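Local structure of cysteine desulfurase (Thermococcus onnurineus, 5B89) at residues H119-G124 and A175-V180; S136-W141 and L150-I155. The protein probably takes sulfur from L-cysteine with the help of pyridoxal 5'-phosphate, passing it to a sulfur carrier and releasing L-alanine. All coordinates share one frame; numbering follows the deposited sequence.

In the fold
From the N terminus the chain leaves helix 106-117 through residues 119-124, enters strand 126-129, crosses over by helix 139-148 and returns as strand 151-154, one of the two outermost strands of the seven-stranded sheet within this chain. Contact 2 closes the short turn-back from 136-141 to 150-155, laying the start of the helix on that strand. Only after helix 165-172 does the chain come back to residues 175-180 and strand 177-181, where contact 1 closes a longer loop that holds all of contact 2 within it. The two contacts, with centres 10 Å apart, also touch: Gly124 O probably accepts a hydrogen bond from Lys151 NZ, and Phe121 packs on Leu150.

Contact 1 (H119-G124 and A175-V180); sequences HIFKRG and AKLVAV
Phe121 and Lys176 bring the two backbones nearest, their CA atoms 7.7 Å apart, and no direct hydrogen bond joins the segments. Residues 119-124 form the irregular link between helix 106-117 and strand 126-129, whereas 175-180 lead into strand 177-181 of the seven-stranded mixed sheet in the large domain of this class-V, PLP-dependent enzyme. Strand 177-181 runs between strands 126-129 and 206-210, so the contact lays a connecting loop against the start of an inner strand, away from the annotated sites.

Lys176 carries most of the meeting. Its CG stands anti to the backbone N (chi1 -177°), and a bend at chi2 (85°) carries the rest of the chain toward Ile120 and its carbonyl. The aliphatic part thus passes Phe121 first, with CG 3.6 Å from Phe121 CE1 in an oblique approach to the ring. Farther out, CE reaches the side chain of Ile120, lying 3.6 Å from Ile120 CD1. Within the loop itself, Ile120 CG1 sits over one face of the Phe121 ring, toward the rim, so the isoleucine packs against both the aromatic ring and the lysine methylenes.

At the far end of the ring Leu177 takes over: its CB meets the edge of Phe121 near the ring plane, 4.0 Å from CZ. Ile127 and Leu144 also pack on this phenylalanine, joining it to the neighbouring strand and to helix 139-148.

The lysine's charged end is tied to the loop through solvent. Two waters each accept from Lys176 NZ and donate to Ile120 O, giving the carbonyl two water donors. One bridge has water-oxygen distances of 3.2 Å to Ile120 O and 3.0 Å to Lys176 NZ; in the other, the water oxygen is 2.9 Å from Ile120 O.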
# COMPACT_ATOMS: atom_id res chain seq x y z
N HIS B 119 -19.03 7.03 11.89
CA HIS B 119 -20.26 7.90 11.90
C HIS B 119 -21.50 7.17 12.32
O HIS B 119 -22.45 7.84 12.76
CB HIS B 119 -20.42 8.55 10.50
CG HIS B 119 -20.79 7.59 9.44
ND1 HIS B 119 -22.06 7.31 9.00
CD2 HIS B 119 -19.98 6.76 8.73
CE1 HIS B 119 -22.03 6.39 8.06
NE2 HIS B 119 -20.77 6.04 7.89
N ILE B 120 -21.56 5.82 12.28
CA ILE B 120 -22.79 5.12 12.62
C ILE B 120 -23.00 5.01 14.14
O ILE B 120 -24.09 4.67 14.56
CB ILE B 120 -22.88 3.71 12.02
CG1 ILE B 120 -21.99 2.65 12.70
CG2 ILE B 120 -22.59 3.75 10.54
CD1 ILE B 120 -22.25 1.20 12.26
N PHE B 121 -21.97 5.19 14.91
CA PHE B 121 -22.04 4.98 16.33
C PHE B 121 -22.57 6.15 17.13
O PHE B 121 -22.33 7.26 16.80
CB PHE B 121 -20.64 4.61 16.86
CG PHE B 121 -20.12 3.30 16.35
CD1 PHE B 121 -20.42 2.12 16.97
CD2 PHE B 121 -19.31 3.26 15.25
CE1 PHE B 121 -19.96 0.93 16.50
CE2 PHE B 121 -18.85 2.06 14.76
CZ PHE B 121 -19.20 0.90 15.39
N LYS B 122 -23.26 5.83 18.22
CA LYS B 122 -23.81 6.78 19.15
C LYS B 122 -23.16 6.51 20.49
O LYS B 122 -22.85 5.41 20.78
CB LYS B 122 -25.32 6.56 19.26
CG LYS B 122 -25.99 7.18 20.44
CD LYS B 122 -27.50 6.96 20.43
CE LYS B 122 -28.16 8.08 21.21
NZ LYS B 122 -29.63 8.24 21.14
N ARG B 123 -22.97 7.53 21.31
CA ARG B 123 -22.43 7.34 22.66
C ARG B 123 -23.17 6.20 23.36
O ARG B 123 -24.36 6.14 23.30
CB ARG B 123 -22.56 8.64 23.47
CG ARG B 123 -22.06 8.58 24.90
CD ARG B 123 -21.86 9.95 25.53
NE ARG B 123 -20.68 10.60 25.05
CZ ARG B 123 -19.46 10.43 25.56
NH1 ARG B 123 -19.26 9.65 26.61
NH2 ARG B 123 -18.44 11.05 25.02
N GLY B 124 -22.42 5.31 24.00
CA GLY B 124 -22.96 4.14 24.63
C GLY B 124 -23.22 2.89 23.82
O GLY B 124 -23.63 1.83 24.37
N ALA B 175 -25.14 -5.59 20.48
CA ALA B 175 -23.94 -4.96 19.99
C ALA B 175 -24.19 -4.27 18.62
O ALA B 175 -24.90 -4.83 17.82
CB ALA B 175 -22.88 -6.04 19.79
N LYS B 176 -23.52 -3.14 18.37
CA LYS B 176 -23.58 -2.50 17.10
C LYS B 176 -22.65 -3.20 16.06
O LYS B 176 -23.00 -3.28 14.87
CB LYS B 176 -23.23 -1.03 17.25
CG LYS B 176 -23.31 -0.17 15.98
CD LYS B 176 -24.74 0.25 15.89
CE LYS B 176 -24.92 1.21 14.74
NZ LYS B 176 -26.37 1.58 14.78
N LEU B 177 -21.52 -3.65 16.58
CA LEU B 177 -20.47 -4.22 15.68
C LEU B 177 -19.72 -5.25 16.54
O LEU B 177 -19.44 -5.04 17.71
CB LEU B 177 -19.59 -3.11 15.17
CG LEU B 177 -18.47 -3.56 14.16
CD1 LEU B 177 -18.24 -2.47 13.09
CD2 LEU B 177 -17.18 -3.91 14.84
N VAL B 178 -19.35 -6.31 15.83
CA VAL B 178 -18.58 -7.45 16.39
C VAL B 178 -17.36 -7.61 15.44
O VAL B 178 -17.60 -7.77 14.21
CB VAL B 178 -19.38 -8.68 16.43
CG1 VAL B 178 -18.58 -9.88 16.92
CG2 VAL B 178 -20.63 -8.58 17.33
N ALA B 179 -16.17 -7.63 16.01
CA ALA B 179 -14.96 -7.84 15.25
C ALA B 179 -14.19 -9.01 15.82
O ALA B 179 -13.86 -9.01 16.96
CB ALA B 179 -14.10 -6.60 15.26
N VAL B 180 -13.91 -10.00 15.00
CA VAL B 180 -13.16 -11.15 15.49
C VAL B 180 -12.13 -11.65 14.49
O VAL B 180 -12.27 -11.54 13.31
CB VAL B 180 -14.07 -12.33 15.86
CG1 VAL B 180 -15.13 -11.90 16.89
CG2 VAL B 180 -14.72 -12.88 14.63
O HOH W 1 -26.23 3.74 16.82
O HOH W 2 -26.46 4.04 13.01

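Contact 2 (S136-W141 and L150-I155); sequences SDLLPW and LKLEFI
Leu152 meets Trp141 and Leu138 where the first turn of helix 139-148 lies over strand 151-154. These elements complete a beta-alpha-beta crossover that begins with strand 126-129, part of the large PLP-binding domain. Along the strand, the backbones come nearest at Leu152, with Leu152 CA 7.5 Å from Trp141 CA. Its side chain points toward the helix and divides there: CD1 lies 4.2 Å from Trp141 CB, while CD2 makes a looser approach of 4.5 Å to Leu138 CD1. Ile127 of the adjoining strand packs against the same leucine.

Two residues on, Phe154 brings its ring back to the helix start. CG of Phe154 stands anti to its carbonyl carbon (chi1 -59°), which swings the ring toward Leu138, whose CD1 meets the ring edge near its plane, 4.0 Å from Phe154 CE1. The two side chains cross at about a right angle. Leu138 occupies the N-cap position, and its one methyl CD1 thus touches both strand residues. Val270 of the second subunit packs on Leu138 and Leu272 of that subunit on Phe154, continuing this apolar patch into the dimer interface. The side chain of Leu138 is about 9 Å from the bound PLP.

On the helix side, Trp141 is held by a bond to Asp137, just before the N-cap, which helps to fix the rotation of its indole. Trp141 NE1 donates to Asp137 OD1 over 2.9 Å, nearly straight at 172°; the acceptor lies in the indole plane, but the N-H comes from above the carboxylate plane, 49° out of it.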
# COMPACT_ATOMS: atom_id res chain seq x y z
N SER B 136 -3.75 -4.93 15.41
CA SER B 136 -4.44 -4.28 14.30
C SER B 136 -5.94 -4.47 14.32
O SER B 136 -6.63 -3.74 13.73
CB SER B 136 -3.88 -4.71 12.97
OG SER B 136 -2.60 -4.21 12.79
N ASP B 137 -6.40 -5.47 15.03
CA ASP B 137 -7.84 -5.69 15.20
C ASP B 137 -8.29 -5.30 16.61
O ASP B 137 -9.29 -5.75 17.03
CB ASP B 137 -8.30 -7.12 14.88
CG ASP B 137 -9.84 -7.20 14.62
OD1 ASP B 137 -10.38 -6.22 14.17
OD2 ASP B 137 -10.43 -8.24 14.88
N LEU B 138 -7.51 -4.49 17.29
CA LEU B 138 -7.85 -4.02 18.62
C LEU B 138 -7.78 -2.51 18.71
O LEU B 138 -8.75 -1.90 19.03
CB LEU B 138 -6.93 -4.67 19.63
CG LEU B 138 -7.12 -4.19 21.05
CD1 LEU B 138 -8.55 -4.40 21.44
CD2 LEU B 138 -6.21 -4.92 22.00
N LEU B 139 -6.65 -1.94 18.39
CA LEU B 139 -6.44 -0.53 18.49
C LEU B 139 -7.46 0.31 17.76
O LEU B 139 -7.90 1.32 18.30
CB LEU B 139 -5.00 -0.15 18.08
CG LEU B 139 -3.97 -0.10 19.17
CD1 LEU B 139 -3.84 -1.42 19.88
CD2 LEU B 139 -2.64 0.37 18.60
N PRO B 140 -7.82 -0.00 16.49
CA PRO B 140 -8.82 0.85 15.89
C PRO B 140 -10.12 0.89 16.68
O PRO B 140 -10.79 1.96 16.66
CB PRO B 140 -8.98 0.26 14.46
CG PRO B 140 -7.67 -0.45 14.23
CD PRO B 140 -7.33 -1.04 15.57
N TRP B 141 -10.52 -0.20 17.30
CA TRP B 141 -11.76 -0.25 18.04
C TRP B 141 -11.60 0.48 19.36
O TRP B 141 -12.56 1.16 19.82
CB TRP B 141 -12.21 -1.68 18.25
CG TRP B 141 -12.24 -2.49 16.95
CD1 TRP B 141 -11.48 -3.57 16.74
CD2 TRP B 141 -12.94 -2.20 15.80
NE1 TRP B 141 -11.69 -4.02 15.47
CE2 TRP B 141 -12.54 -3.16 14.85
CE3 TRP B 141 -13.82 -1.18 15.41
CZ2 TRP B 141 -13.06 -3.18 13.54
CZ3 TRP B 141 -14.33 -1.22 14.08
CH2 TRP B 141 -13.95 -2.22 13.22
N LEU B 150 -17.90 4.74 23.54
CA LEU B 150 -18.53 3.49 23.30
C LEU B 150 -18.09 2.49 24.35
O LEU B 150 -17.05 2.67 24.97
CB LEU B 150 -18.13 2.91 21.90
CG LEU B 150 -18.23 3.93 20.79
CD1 LEU B 150 -17.84 3.26 19.48
CD2 LEU B 150 -19.65 4.52 20.72
N LYS B 151 -18.83 1.41 24.43
CA LYS B 151 -18.48 0.31 25.26
C LYS B 151 -17.73 -0.72 24.38
O LYS B 151 -18.23 -1.09 23.40
CB LYS B 151 -19.72 -0.37 25.74
CG LYS B 151 -20.50 0.44 26.76
CD LYS B 151 -21.83 -0.21 27.02
CE LYS B 151 -22.70 0.62 27.95
NZ LYS B 151 -23.71 1.41 27.22
N LEU B 152 -16.55 -1.14 24.80
CA LEU B 152 -15.77 -2.14 24.08
C LEU B 152 -15.70 -3.34 25.02
O LEU B 152 -15.11 -3.25 26.04
CB LEU B 152 -14.38 -1.62 23.76
CG LEU B 152 -13.47 -2.62 23.03
CD1 LEU B 152 -14.11 -3.12 21.76
CD2 LEU B 152 -12.10 -2.03 22.75
N GLU B 153 -16.37 -4.41 24.66
CA GLU B 153 -16.42 -5.60 25.47
C GLU B 153 -15.68 -6.74 24.80
O GLU B 153 -15.61 -6.86 23.58
CB GLU B 153 -17.84 -5.94 25.74
CG GLU B 153 -18.37 -4.83 26.69
CD GLU B 153 -19.79 -5.07 27.21
OE1 GLU B 153 -20.30 -6.23 27.14
OE2 GLU B 153 -20.37 -4.02 27.66
N PHE B 154 -15.28 -7.69 25.59
CA PHE B 154 -14.51 -8.81 25.15
C PHE B 154 -15.16 -10.09 25.53
O PHE B 154 -15.51 -10.30 26.77
CB PHE B 154 -13.13 -8.76 25.83
CG PHE B 154 -12.38 -7.53 25.53
CD1 PHE B 154 -11.72 -7.36 24.29
CD2 PHE B 154 -12.45 -6.48 26.37
CE1 PHE B 154 -11.12 -6.20 23.96
CE2 PHE B 154 -11.82 -5.31 26.08
CZ PHE B 154 -11.14 -5.15 24.89
N ILE B 155 -15.34 -10.99 24.59
CA ILE B 155 -15.95 -12.29 24.87
C ILE B 155 -15.05 -13.07 25.81
O ILE B 155 -13.89 -12.99 25.70
CB ILE B 155 -16.12 -13.11 23.57
CG1 ILE B 155 -17.05 -12.36 22.64
CG2 ILE B 155 -16.69 -14.49 23.79
CD1 ILE B 155 -17.01 -12.77 21.20